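Local coordinates for protein gluconate kinase (Lactobacillus acidophilus, PDB 3LL3) that binds ATP and D-xylulose and, as a member of the FGGY carbohydrate kinase family, probably transfers phosphate from ATP to a sugar or sugar acid such as gluconate, at residues A[160-165]-A[212-217]; A[232-237]-A[439-444]; A[263-268]-A[381-386]; A[368-373]-A[410-415]. All coordinates share one frame; numbering follows the deposited sequence.

Interaction 1: residues A[160-165]-A[212-217]; sequences YIIFRL and KVIFPI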
loop_
_atom_site.group_PDB
_atom_site.type_symbol
_atom_site.label_atom_id
_atom_site.label_comp_id
_atom_site.label_asym_id
_atom_site.label_seq_id
_atom_site.Cartn_x
_atom_site.Cartn_y
_atom_site.Cartn_z
ATOM N N TYR A 160 31.598 -21.350 23.415
ATOM C CA TYR A 160 31.470 -21.185 24.849
ATOM C C TYR A 160 31.029 -22.473 25.523
ATOM O O TYR A 160 31.681 -22.939 26.469
ATOM C CB TYR A 160 30.471 -20.077 25.188
ATOM C CG TYR A 160 30.296 -19.939 26.692
ATOM C CD1 TYR A 160 31.314 -19.435 27.480
ATOM C CD2 TYR A 160 29.121 -20.339 27.320
ATOM C CE1 TYR A 160 31.172 -19.325 28.853
ATOM C CE2 TYR A 160 28.966 -20.227 28.695
ATOM C CZ TYR A 160 29.994 -19.720 29.455
ATOM O OH TYR A 160 29.836 -19.606 30.824
ATOM N N ILE A 161 29.907 -23.031 25.037
ATOM C CA ILE A 161 29.362 -24.266 25.579
ATOM C C ILE A 161 30.398 -25.370 25.536
ATOM O O ILE A 161 30.679 -26.010 26.551
ATOM C CB ILE A 161 28.083 -24.720 24.832
ATOM C CG1 ILE A 161 26.965 -23.698 25.046
ATOM C CG2 ILE A 161 27.644 -26.089 25.311
ATOM C CD1 ILE A 161 25.831 -23.777 24.019
ATOM N N ILE A 162 30.975 -25.601 24.367
ATOM C CA ILE A 162 31.942 -26.674 24.252
ATOM C C ILE A 162 33.160 -26.421 25.152
ATOM O O ILE A 162 33.774 -27.357 25.658
ATOM C CB ILE A 162 32.334 -26.893 22.795
ATOM C CG1 ILE A 162 31.109 -27.447 22.047
ATOM C CG2 ILE A 162 33.527 -27.848 22.683
ATOM C CD1 ILE A 162 31.270 -27.548 20.563
ATOM N N PHE A 163 33.484 -25.154 25.367
ATOM C CA PHE A 163 34.633 -24.817 26.193
ATOM C C PHE A 163 34.334 -25.192 27.636
ATOM O O PHE A 163 35.174 -25.775 28.325
ATOM C CB PHE A 163 34.959 -23.332 26.089
ATOM C CG PHE A 163 36.050 -22.886 27.020
ATOM C CD1 PHE A 163 37.320 -23.433 26.930
ATOM C CD2 PHE A 163 35.806 -21.916 27.982
ATOM C CE1 PHE A 163 38.339 -23.020 27.787
ATOM C CE2 PHE A 163 36.829 -21.490 28.848
ATOM C CZ PHE A 163 38.089 -22.046 28.746
ATOM N N ARG A 164 33.125 -24.875 28.086
ATOM C CA ARG A 164 32.750 -25.201 29.446
ATOM C C ARG A 164 32.836 -26.709 29.641
ATOM O O ARG A 164 33.293 -27.170 30.683
ATOM C CB ARG A 164 31.352 -24.681 29.777
ATOM C CG ARG A 164 31.263 -23.160 29.916
ATOM C CD ARG A 164 31.860 -22.659 31.236
ATOM N NE ARG A 164 31.217 -23.267 32.395
ATOM C CZ ARG A 164 30.084 -22.839 32.947
ATOM N NH1 ARG A 164 29.455 -21.783 32.456
ATOM N NH2 ARG A 164 29.568 -23.484 33.989
ATOM N N LEU A 165 32.432 -27.477 28.629
ATOM C CA LEU A 165 32.405 -28.940 28.755
ATOM C C LEU A 165 33.771 -29.645 28.685
ATOM O O LEU A 165 33.973 -30.671 29.347
ATOM C CB LEU A 165 31.442 -29.564 27.731
ATOM C CG LEU A 165 29.962 -29.276 27.953
ATOM C CD1 LEU A 165 29.141 -29.753 26.741
ATOM C CD2 LEU A 165 29.461 -29.936 29.227
ATOM N N LYS A 212 34.574 -33.159 13.777
ATOM C CA LYS A 212 35.685 -33.358 14.705
ATOM C C LYS A 212 35.209 -33.710 16.114
ATOM O O LYS A 212 34.310 -33.076 16.656
ATOM C CB LYS A 212 36.611 -32.141 14.762
ATOM C CG LYS A 212 37.747 -32.359 15.789
ATOM C CD LYS A 212 39.066 -31.794 15.332
ATOM C CE LYS A 212 40.189 -32.176 16.319
ATOM N NZ LYS A 212 41.540 -31.831 15.793
ATOM N N VAL A 213 35.824 -34.723 16.702
ATOM C CA VAL A 213 35.492 -35.133 18.059
ATOM C C VAL A 213 36.299 -34.290 19.032
ATOM O O VAL A 213 37.523 -34.266 18.962
ATOM C CB VAL A 213 35.826 -36.617 18.299
ATOM C CG1 VAL A 213 35.531 -36.988 19.740
ATOM C CG2 VAL A 213 35.036 -37.520 17.346
ATOM N N ILE A 214 35.610 -33.578 19.917
ATOM C CA ILE A 214 36.257 -32.793 20.954
ATOM C C ILE A 214 36.210 -33.599 22.256
ATOM O O ILE A 214 35.133 -33.807 22.821
ATOM C CB ILE A 214 35.548 -31.462 21.182
ATOM C CG1 ILE A 214 35.179 -30.781 19.849
ATOM C CG2 ILE A 214 36.419 -30.552 22.039
ATOM C CD1 ILE A 214 36.337 -30.551 18.917
ATOM N N PHE A 215 37.383 -34.041 22.720
ATOM C CA PHE A 215 37.503 -35.024 23.790
ATOM C C PHE A 215 38.647 -34.611 24.713
ATOM O O PHE A 215 39.621 -34.007 24.256
ATOM C CB PHE A 215 37.818 -36.392 23.168
ATOM C CG PHE A 215 37.486 -37.576 24.050
ATOM C CD1 PHE A 215 36.180 -38.047 24.151
ATOM C CD2 PHE A 215 38.489 -38.244 24.754
ATOM C CE1 PHE A 215 35.876 -39.147 24.956
ATOM C CE2 PHE A 215 38.190 -39.353 25.557
ATOM C CZ PHE A 215 36.888 -39.800 25.661
ATOM N N PRO A 216 38.534 -34.914 26.019
ATOM C CA PRO A 216 37.375 -35.521 26.671
ATOM C C PRO A 216 36.499 -34.478 27.326
ATOM O O PRO A 216 36.903 -33.331 27.452
ATOM C CB PRO A 216 38.007 -36.376 27.781
ATOM C CG PRO A 216 39.512 -36.119 27.717
ATOM C CD PRO A 216 39.688 -34.871 26.930
ATOM N N ILE A 217 35.313 -34.892 27.752
ATOM C CA ILE A 217 34.461 -34.066 28.588
ATOM C C ILE A 217 34.994 -34.144 30.013
ATOM O O ILE A 217 35.493 -35.195 30.432
ATOM C CB ILE A 217 33.011 -34.583 28.558
ATOM C CG1 ILE A 217 32.435 -34.464 27.142
ATOM C CG2 ILE A 217 32.147 -33.841 29.566
ATOM C CD1 ILE A 217 31.032 -35.037 26.991
#
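L165 and I217 bring their CA atoms to 5.5 Å, whereas the CA atoms of I162 and I214 stay 8.2 Å apart, so the two backbones converge toward the later end of each segment. The contact belongs to the N-terminal half of the actin-like ATPase fold: helix 157-166 packs beside the short strand 213-214, the outermost strand on its side of a mixed sheet. At the converging end the backbone carbonyl of L165 is the meeting point, with two atoms of I217 close to it. L165 O receives a CA-H...O approach from I217 CA at 3.5 Å, and I217 CG2 lies 3.7 Å from the same L165 O. K218, the next residue, shares a backbone hydrogen bond with L165, which extends this junction. The chain enters I217 from P216, which follows a cis peptide bond. On the helix, R164 NH1 donates to Y160 OH at 2.7 Å, a bond within one turn that lies away from the strand.

At the wider end two isoleucines span the gap, their side chains at about a right angle. In both residues CG1 stands beside the backbone N (chi1 -68° in I162, -44° in I214), which turns each CG2 anti to that nitrogen and into the interface. The two methyls meet there, I162 CG2 being 4.0 Å from I214 CG2.

Interaction 2: residues A[232-237]-A[439-444]; sequences KIILGA and RQALGL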
loop_
_atom_site.group_PDB
_atom_site.type_symbol
_atom_site.label_atom_id
_atom_site.label_comp_id
_atom_site.label_asym_id
_atom_site.label_seq_id
_atom_site.Cartn_x
_atom_site.Cartn_y
_atom_site.Cartn_z
ATOM N N LYS A 232 31.231 -38.844 23.476
ATOM C CA LYS A 232 31.962 -37.863 22.681
ATOM C C LYS A 232 31.187 -36.578 22.404
ATOM O O LYS A 232 29.965 -36.594 22.250
ATOM C CB LYS A 232 32.402 -38.472 21.344
ATOM C CG LYS A 232 33.608 -39.371 21.462
ATOM C CD LYS A 232 33.236 -40.800 21.227
ATOM C CE LYS A 232 33.487 -41.192 19.775
ATOM N NZ LYS A 232 34.759 -41.979 19.652
ATOM N N ILE A 233 31.912 -35.463 22.345
ATOM C CA ILE A 233 31.362 -34.234 21.827
ATOM C C ILE A 233 31.722 -34.161 20.350
ATOM O O ILE A 233 32.893 -34.293 19.985
ATOM C CB ILE A 233 31.945 -32.994 22.522
ATOM C CG1 ILE A 233 31.600 -33.010 24.008
ATOM C CG2 ILE A 233 31.386 -31.721 21.879
ATOM C CD1 ILE A 233 30.124 -32.819 24.268
ATOM N N ILE A 234 30.713 -33.970 19.504
ATOM C CA ILE A 234 30.934 -33.723 18.087
ATOM C C ILE A 234 30.857 -32.219 17.884
ATOM O O ILE A 234 29.887 -31.565 18.312
ATOM C CB ILE A 234 29.879 -34.444 17.222
ATOM C CG1 ILE A 234 29.696 -35.891 17.709
ATOM C CG2 ILE A 234 30.281 -34.406 15.750
ATOM C CD1 ILE A 234 31.003 -36.678 17.838
ATOM N N LEU A 235 31.889 -31.660 17.265
ATOM C CA LEU A 235 31.988 -30.221 17.151
ATOM C C LEU A 235 30.688 -29.583 16.620
ATOM O O LEU A 235 30.212 -28.584 17.154
ATOM C CB LEU A 235 33.177 -29.842 16.281
ATOM C CG LEU A 235 33.434 -28.343 16.198
ATOM C CD1 LEU A 235 33.535 -27.704 17.608
ATOM C CD2 LEU A 235 34.670 -28.043 15.334
ATOM N N GLY A 236 30.104 -30.164 15.584
ATOM C CA GLY A 236 28.848 -29.635 15.066
ATOM C C GLY A 236 29.002 -28.476 14.101
ATOM O O GLY A 236 30.090 -28.248 13.586
ATOM N N ALA A 237 27.911 -27.742 13.857
ATOM C CA ALA A 237 27.876 -26.730 12.813
ATOM C C ALA A 237 26.763 -25.714 13.042
ATOM O O ALA A 237 26.078 -25.742 14.060
ATOM C CB ALA A 237 27.717 -27.375 11.450
ATOM N N ARG A 439 26.904 -39.523 13.553
ATOM C CA ARG A 439 26.976 -40.819 12.896
ATOM C C ARG A 439 28.206 -40.907 12.000
ATOM O O ARG A 439 28.873 -41.935 11.948
ATOM C CB ARG A 439 25.691 -41.126 12.109
ATOM C CG ARG A 439 24.473 -41.316 13.011
ATOM C CD ARG A 439 23.240 -41.817 12.244
ATOM N NE ARG A 439 23.466 -43.084 11.547
ATOM C CZ ARG A 439 23.299 -44.288 12.094
ATOM N NH1 ARG A 439 22.907 -44.408 13.358
ATOM N NH2 ARG A 439 23.520 -45.382 11.372
ATOM N N GLN A 440 28.524 -39.825 11.304
ATOM C CA GLN A 440 29.766 -39.800 10.538
ATOM C C GLN A 440 30.997 -39.959 11.443
ATOM O O GLN A 440 31.881 -40.773 11.174
ATOM C CB GLN A 440 29.880 -38.512 9.721
ATOM C CG GLN A 440 28.962 -38.464 8.496
ATOM C CD GLN A 440 29.186 -37.209 7.682
ATOM O OE1 GLN A 440 29.134 -36.098 8.215
ATOM N NE2 GLN A 440 29.457 -37.377 6.393
ATOM N N ALA A 441 31.057 -39.182 12.516
ATOM C CA ALA A 441 32.213 -39.248 13.424
ATOM C C ALA A 441 32.385 -40.660 13.993
ATOM O O ALA A 441 33.505 -41.147 14.141
ATOM C CB ALA A 441 32.060 -38.239 14.535
ATOM N N LEU A 442 31.266 -41.323 14.284
ATOM C CA LEU A 442 31.277 -42.665 14.866
ATOM C C LEU A 442 31.488 -43.770 13.840
ATOM O O LEU A 442 31.519 -44.944 14.205
ATOM C CB LEU A 442 29.976 -42.942 15.621
ATOM C CG LEU A 442 29.658 -42.020 16.796
ATOM C CD1 LEU A 442 28.262 -42.297 17.329
ATOM C CD2 LEU A 442 30.711 -42.159 17.896
ATOM N N GLY A 443 31.612 -43.409 12.566
ATOM C CA GLY A 443 31.819 -44.396 11.518
ATOM C C GLY A 443 30.576 -45.150 11.058
ATOM O O GLY A 443 30.685 -46.103 10.291
ATOM N N LEU A 444 29.398 -44.715 11.501
ATOM C CA LEU A 444 28.137 -45.354 11.130
ATOM C C LEU A 444 27.625 -44.922 9.746
ATOM O O LEU A 444 26.828 -45.629 9.119
ATOM C CB LEU A 444 27.073 -45.077 12.188
ATOM C CG LEU A 444 27.378 -45.612 13.586
ATOM C CD1 LEU A 444 26.388 -45.030 14.597
ATOM C CD2 LEU A 444 27.321 -47.137 13.577
HETATM O O HOH W 1 35.026 -41.266 16.776
#
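I234 and A441 each bury the same area here, 37 Å², and L442 nearly as much; these three bury the most in the contact between strand 232-238 and the C-terminal end of helix 429-441, with K232 close behind. That end is closed by a Schellman motif: G443 adopts positive phi, L444 N bonds to R439 O at 2.9 Å, and G443 N bonds to Q440 O at 3.0 Å. The strand belongs to the sheet of the N-terminal actin-like domain, while the helix comes from the C-terminal FGGY domain, so the contact joins the two halves of the sequence.

I234 points toward the helix and touches with its far end. With chi1 at -46° and chi2 at -52° the side chain is bent at both bonds, and CD1 meets A441 CB at 3.8 Å. L442 uses one branch, its CD2 lying 3.5 Å from K232 CE, tighter than normal van der Waals contact, where the two side chains cross obliquely. L442 also packs on A72 of the adjoining strand 70-78.

K232 reaches this place through bends at chi2, chi3 and chi4, which carry its ammonium group past L442. The carbonyl of A441 lies at the C-terminal end of the helix, where the dipole would probably favour a positive charge nearby. One water completes the link: K232 NZ donates to it at 3.0 Å, and it in turn donates to A441 O at 3.0 Å.

Interaction 3: residues A[263-268]-A[381-386]; sequences GAIRTI and YDAASN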
loop_
_atom_site.group_PDB
_atom_site.type_symbol
_atom_site.label_atom_id
_atom_site.label_comp_id
_atom_site.label_asym_id
_atom_site.label_seq_id
_atom_site.Cartn_x
_atom_site.Cartn_y
_atom_site.Cartn_z
ATOM N N GLY A 263 11.953 -16.371 7.533
ATOM C CA GLY A 263 12.289 -17.386 6.556
ATOM C C GLY A 263 13.740 -17.404 6.116
ATOM O O GLY A 263 14.527 -16.546 6.509
ATOM N N ALA A 264 14.085 -18.382 5.281
ATOM C CA ALA A 264 15.400 -18.449 4.667
ATOM C C ALA A 264 15.342 -19.292 3.399
ATOM O O ALA A 264 14.642 -20.307 3.354
ATOM C CB ALA A 264 16.414 -19.023 5.644
ATOM N N ILE A 265 16.037 -18.840 2.357
ATOM C CA ILE A 265 16.297 -19.656 1.172
ATOM C C ILE A 265 17.803 -19.948 1.060
ATOM O O ILE A 265 18.628 -19.033 1.162
ATOM C CB ILE A 265 15.746 -18.991 -0.128
ATOM C CG1 ILE A 265 15.927 -19.930 -1.331
ATOM C CG2 ILE A 265 16.373 -17.636 -0.380
ATOM C CD1 ILE A 265 14.912 -21.113 -1.338
ATOM N N ARG A 266 18.166 -21.216 0.871
ATOM C CA ARG A 266 19.570 -21.616 0.841
ATOM C C ARG A 266 19.862 -22.740 -0.144
ATOM O O ARG A 266 18.991 -23.552 -0.477
ATOM C CB ARG A 266 20.000 -22.135 2.197
ATOM C CG ARG A 266 19.740 -21.221 3.342
ATOM C CD ARG A 266 20.086 -21.940 4.613
ATOM N NE ARG A 266 19.785 -21.152 5.798
ATOM C CZ ARG A 266 18.795 -21.418 6.648
ATOM N NH1 ARG A 266 17.990 -22.468 6.448
ATOM N NH2 ARG A 266 18.624 -20.628 7.712
ATOM N N THR A 267 21.121 -22.811 -0.547
ATOM C CA THR A 267 21.581 -23.861 -1.432
ATOM C C THR A 267 23.083 -24.045 -1.244
ATOM O O THR A 267 23.763 -23.136 -0.786
ATOM C CB THR A 267 21.241 -23.531 -2.907
ATOM O OG1 THR A 267 21.424 -24.702 -3.712
ATOM C CG2 THR A 267 22.125 -22.382 -3.432
ATOM N N ILE A 268 23.597 -25.218 -1.592
ATOM C CA ILE A 268 25.006 -25.525 -1.395
ATOM C C ILE A 268 25.669 -25.716 -2.750
ATOM O O ILE A 268 25.172 -26.485 -3.584
ATOM C CB ILE A 268 25.155 -26.784 -0.528
ATOM C CG1 ILE A 268 24.685 -26.477 0.900
ATOM C CG2 ILE A 268 26.596 -27.303 -0.553
ATOM C CD1 ILE A 268 24.552 -27.679 1.789
ATOM N N TYR A 381 10.716 -15.544 -3.214
ATOM C CA TYR A 381 11.097 -15.934 -4.563
ATOM C C TYR A 381 12.084 -14.937 -5.126
ATOM O O TYR A 381 12.945 -15.284 -5.934
ATOM C CB TYR A 381 9.871 -16.027 -5.459
ATOM C CG TYR A 381 10.177 -16.362 -6.895
ATOM C CD1 TYR A 381 10.728 -17.595 -7.249
ATOM C CD2 TYR A 381 9.899 -15.460 -7.899
ATOM C CE1 TYR A 381 10.994 -17.900 -8.576
ATOM C CE2 TYR A 381 10.154 -15.752 -9.219
ATOM C CZ TYR A 381 10.697 -16.973 -9.561
ATOM O OH TYR A 381 10.930 -17.253 -10.894
ATOM N N ASP A 382 11.936 -13.689 -4.696
ATOM C CA ASP A 382 12.855 -12.604 -5.046
ATOM C C ASP A 382 14.262 -12.960 -4.515
ATOM O O ASP A 382 15.265 -12.872 -5.238
ATOM C CB ASP A 382 12.318 -11.306 -4.413
ATOM C CG ASP A 382 13.091 -10.053 -4.834
ATOM O OD1 ASP A 382 14.062 -10.160 -5.602
ATOM O OD2 ASP A 382 12.700 -8.944 -4.403
ATOM N N ALA A 383 14.330 -13.377 -3.255
ATOM C CA ALA A 383 15.611 -13.769 -2.658
ATOM C C ALA A 383 16.157 -15.023 -3.342
ATOM O O ALA A 383 17.313 -15.065 -3.722
ATOM C CB ALA A 383 15.487 -13.982 -1.155
ATOM N N ALA A 384 15.313 -16.033 -3.519
ATOM C CA ALA A 384 15.723 -17.250 -4.231
ATOM C C ALA A 384 16.296 -16.955 -5.626
ATOM O O ALA A 384 17.294 -17.536 -6.035
ATOM C CB ALA A 384 14.556 -18.222 -4.335
ATOM N N SER A 385 15.641 -16.064 -6.353
ATOM C CA SER A 385 16.048 -15.708 -7.710
ATOM C C SER A 385 17.427 -15.048 -7.766
ATOM O O SER A 385 18.131 -15.169 -8.768
ATOM C CB SER A 385 15.007 -14.782 -8.353
ATOM O OG SER A 385 13.762 -15.453 -8.538
ATOM N N ASN A 386 17.804 -14.334 -6.707
ATOM C CA ASN A 386 19.156 -13.781 -6.619
ATOM C C ASN A 386 20.208 -14.892 -6.594
ATOM O O ASN A 386 21.267 -14.753 -7.192
ATOM C CB ASN A 386 19.311 -12.904 -5.381
ATOM C CG ASN A 386 18.577 -11.592 -5.504
ATOM O OD1 ASN A 386 18.244 -11.158 -6.603
ATOM N ND2 ASN A 386 18.330 -10.941 -4.368
#
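At I265, chi1 of -175° swings CG1 to the side opposite the backbone N and sets CG2 between that nitrogen and the carbonyl carbon, a placement that presents both branches to the helix. Both meet A384, at different atoms, and CG2 reaches A383 as well. CG1 of I265 touches A384 CB at 3.7 Å. A chi2 of 75° leaves I265 CD1 beside the same A384 CB, a little farther off at 4.2 Å. CG2 of I265 rests against the helix backbone, 3.7 Å from A384 N, and also touches A383 CB at 3.8 Å. The alanines let strand and helix come close, the CA atoms of I265 and A384 being 5.9 Å apart. With a glycine in place of I265, A383 and A384 would probably lose their apolar partner and a gap would open between strand and helix.

Within the helix, Y381 O is gripped twice, by S385 OG at 2.7 Å and by S385 N at 2.8 Å, from opposite faces of the carbonyl plane. The hydroxyl bond is tilted 31° from that plane, and it holds S385 OG above the centre of the Y381 ring.

This is strand-helix packing within the C-terminal actin-like domain. Strand 263-269 runs antiparallel between strands 254-259 and 289-296, and I265 also packs on C255 and L257. The next residue, R266, touches bound D-xylulose and packs on helix 239-245. Helix 365-388 is tied in turn to helix 465-485, where D382 forms a salt bridge with R482 and Y381 sets its ring edge-to-face with F475.

Interaction 4: residues A[368-373]-A[410-415]; sequences MARAVI and RQLCAN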
loop_
_atom_site.group_PDB
_atom_site.type_symbol
_atom_site.label_atom_id
_atom_site.label_comp_id
_atom_site.label_asym_id
_atom_site.label_seq_id
_atom_site.Cartn_x
_atom_site.Cartn_y
_atom_site.Cartn_z
HETATM N N MSE A 368 -7.098 -8.623 -0.278
HETATM C CA MSE A 368 -6.027 -8.132 0.587
HETATM C C MSE A 368 -5.370 -9.261 1.339
HETATM O O MSE A 368 -4.153 -9.282 1.452
HETATM C CB MSE A 368 -6.505 -7.056 1.547
HETATM C CG MSE A 368 -7.022 -5.830 0.764
HETATM SE SE MSE A 368 -7.475 -4.353 1.927
HETATM C CE MSE A 368 -5.662 -3.725 2.389
ATOM N N ALA A 369 -6.181 -10.203 1.828
ATOM C CA ALA A 369 -5.676 -11.369 2.546
ATOM C C ALA A 369 -4.742 -12.158 1.654
ATOM O O ALA A 369 -3.644 -12.522 2.061
ATOM C CB ALA A 369 -6.831 -12.269 3.020
ATOM N N ARG A 370 -5.184 -12.423 0.430
ATOM C CA ARG A 370 -4.386 -13.230 -0.468
ATOM C C ARG A 370 -3.128 -12.500 -0.926
ATOM O O ARG A 370 -2.085 -13.119 -1.093
ATOM C CB ARG A 370 -5.187 -13.731 -1.677
ATOM C CG ARG A 370 -4.405 -14.803 -2.396
ATOM C CD ARG A 370 -4.789 -15.021 -3.827
ATOM N NE ARG A 370 -5.667 -16.151 -3.950
ATOM C CZ ARG A 370 -5.354 -17.314 -4.513
ATOM N NH1 ARG A 370 -4.168 -17.535 -5.056
ATOM N NH2 ARG A 370 -6.264 -18.251 -4.543
ATOM N N ALA A 371 -3.235 -11.194 -1.146
ATOM C CA ALA A 371 -2.077 -10.406 -1.549
ATOM C C ALA A 371 -0.981 -10.501 -0.506
ATOM O O ALA A 371 0.194 -10.495 -0.856
ATOM C CB ALA A 371 -2.453 -8.923 -1.791
ATOM N N VAL A 372 -1.360 -10.563 0.769
ATOM C CA VAL A 372 -0.369 -10.677 1.838
ATOM C C VAL A 372 0.401 -11.989 1.673
ATOM O O VAL A 372 1.635 -12.006 1.674
ATOM C CB VAL A 372 -1.010 -10.634 3.242
ATOM C CG1 VAL A 372 0.001 -11.089 4.305
ATOM C CG2 VAL A 372 -1.567 -9.227 3.560
ATOM N N ILE A 373 -0.338 -13.083 1.492
ATOM C CA ILE A 373 0.288 -14.397 1.359
ATOM C C ILE A 373 1.154 -14.446 0.115
ATOM O O ILE A 373 2.279 -14.945 0.156
ATOM C CB ILE A 373 -0.756 -15.534 1.312
ATOM C CG1 ILE A 373 -1.447 -15.652 2.666
ATOM C CG2 ILE A 373 -0.066 -16.865 1.000
ATOM C CD1 ILE A 373 -2.793 -16.376 2.623
ATOM N N ARG A 410 1.639 -24.342 0.324
ATOM C CA ARG A 410 2.597 -25.210 -0.349
ATOM C C ARG A 410 2.437 -25.109 -1.852
ATOM O O ARG A 410 3.416 -24.950 -2.582
ATOM C CB ARG A 410 2.437 -26.655 0.129
ATOM C CG ARG A 410 2.916 -26.850 1.554
ATOM C CD ARG A 410 2.429 -28.153 2.146
ATOM N NE ARG A 410 2.979 -28.355 3.483
ATOM C CZ ARG A 410 2.838 -29.479 4.181
ATOM N NH1 ARG A 410 2.146 -30.495 3.664
ATOM N NH2 ARG A 410 3.383 -29.592 5.387
ATOM N N GLN A 411 1.190 -25.177 -2.316
ATOM C CA GLN A 411 0.921 -25.138 -3.745
ATOM C C GLN A 411 1.222 -23.777 -4.337
ATOM O O GLN A 411 1.712 -23.652 -5.473
ATOM C CB GLN A 411 -0.547 -25.521 -4.032
ATOM C CG GLN A 411 -0.843 -25.633 -5.514
ATOM C CD GLN A 411 -0.053 -26.760 -6.166
ATOM O OE1 GLN A 411 0.602 -26.569 -7.193
ATOM N NE2 GLN A 411 -0.094 -27.934 -5.554
ATOM N N LEU A 412 0.906 -22.743 -3.567
ATOM C CA LEU A 412 1.191 -21.380 -3.999
ATOM C C LEU A 412 2.701 -21.194 -4.209
ATOM O O LEU A 412 3.142 -20.562 -5.176
ATOM C CB LEU A 412 0.677 -20.398 -2.948
ATOM C CG LEU A 412 -0.114 -19.239 -3.514
ATOM C CD1 LEU A 412 -0.814 -18.475 -2.417
ATOM C CD2 LEU A 412 0.848 -18.351 -4.243
ATOM N N CYS A 413 3.496 -21.751 -3.302
ATOM C CA CYS A 413 4.961 -21.681 -3.450
ATOM C C CYS A 413 5.384 -22.369 -4.730
ATOM O O CYS A 413 6.190 -21.847 -5.493
ATOM C CB CYS A 413 5.667 -22.356 -2.271
ATOM S SG CYS A 413 5.651 -21.382 -0.742
ATOM N N ALA A 414 4.845 -23.564 -4.948
ATOM C CA ALA A 414 5.117 -24.313 -6.172
ATOM C C ALA A 414 4.782 -23.476 -7.409
ATOM O O ALA A 414 5.557 -23.427 -8.364
ATOM C CB ALA A 414 4.303 -25.604 -6.184
ATOM N N ASN A 415 3.607 -22.847 -7.391
ATOM C CA ASN A 415 3.155 -22.030 -8.510
ATOM C C ASN A 415 3.994 -20.761 -8.769
ATOM O O ASN A 415 4.215 -20.389 -9.924
ATOM C CB ASN A 415 1.683 -21.668 -8.320
ATOM C CG ASN A 415 0.774 -22.889 -8.372
ATOM O OD1 ASN A 415 1.205 -23.972 -8.762
ATOM N ND2 ASN A 415 -0.481 -22.718 -7.976
#
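R370 NH1, which lies 4.4 Å from L412 CD1, is held by a salt bridge to E374 OE2 one helical turn on and by a weak hydrogen bond to Y471 OH. The contact is helix-helix packing in the C-terminal actin-like domain, between helices 365-388 and 407-417. On the side of helix 407-417 one leucine makes the contact, L412, set against R370 and I373, which share the other side about equally. The helices keep some distance, with the CA atoms of I373 and L412 8.8 Å apart, and L412 CD1 spans it.

L412 has a chi1 of -133°, away from the usual staggered positions, and its CD1 stands oblique to the R370 guanidinium. Behind I373 lie F320, L321 and A324 of helix 317-325; L321 lines the ATP pocket, and the I373 side chain is about 7 Å from bound ATP. In I373 a chi1 of -68° sets CG1 beside the backbone N and CG2 anti to it, on the side facing the leucine. The two side chains meet at about a right angle, with I373 CG2 3.9 Å from L412 CD1.

Interactions 1 and 2 form one continuous region: their centres are 12 Å apart, strands 213-214 and 232-238 are neighbours in the N-terminal sheet, and I214 N is 2.8 Å from I233 O, a probable hydrogen bond. Interactions 3 and 4 share helix 365-388, with centres 17 Å apart and alternating segments, and lie within the C-terminal FGGY domain. Between interactions 1 and 4 the centres are 45 Å apart, on opposite sides of the chain's centre. Along the chain, interaction 1 closes before the others open, and interactions 3 and 4 are nested within the loop closed by interaction 2, which thus returns the C-terminal half to the N-terminal sheet of this two-domain kinase.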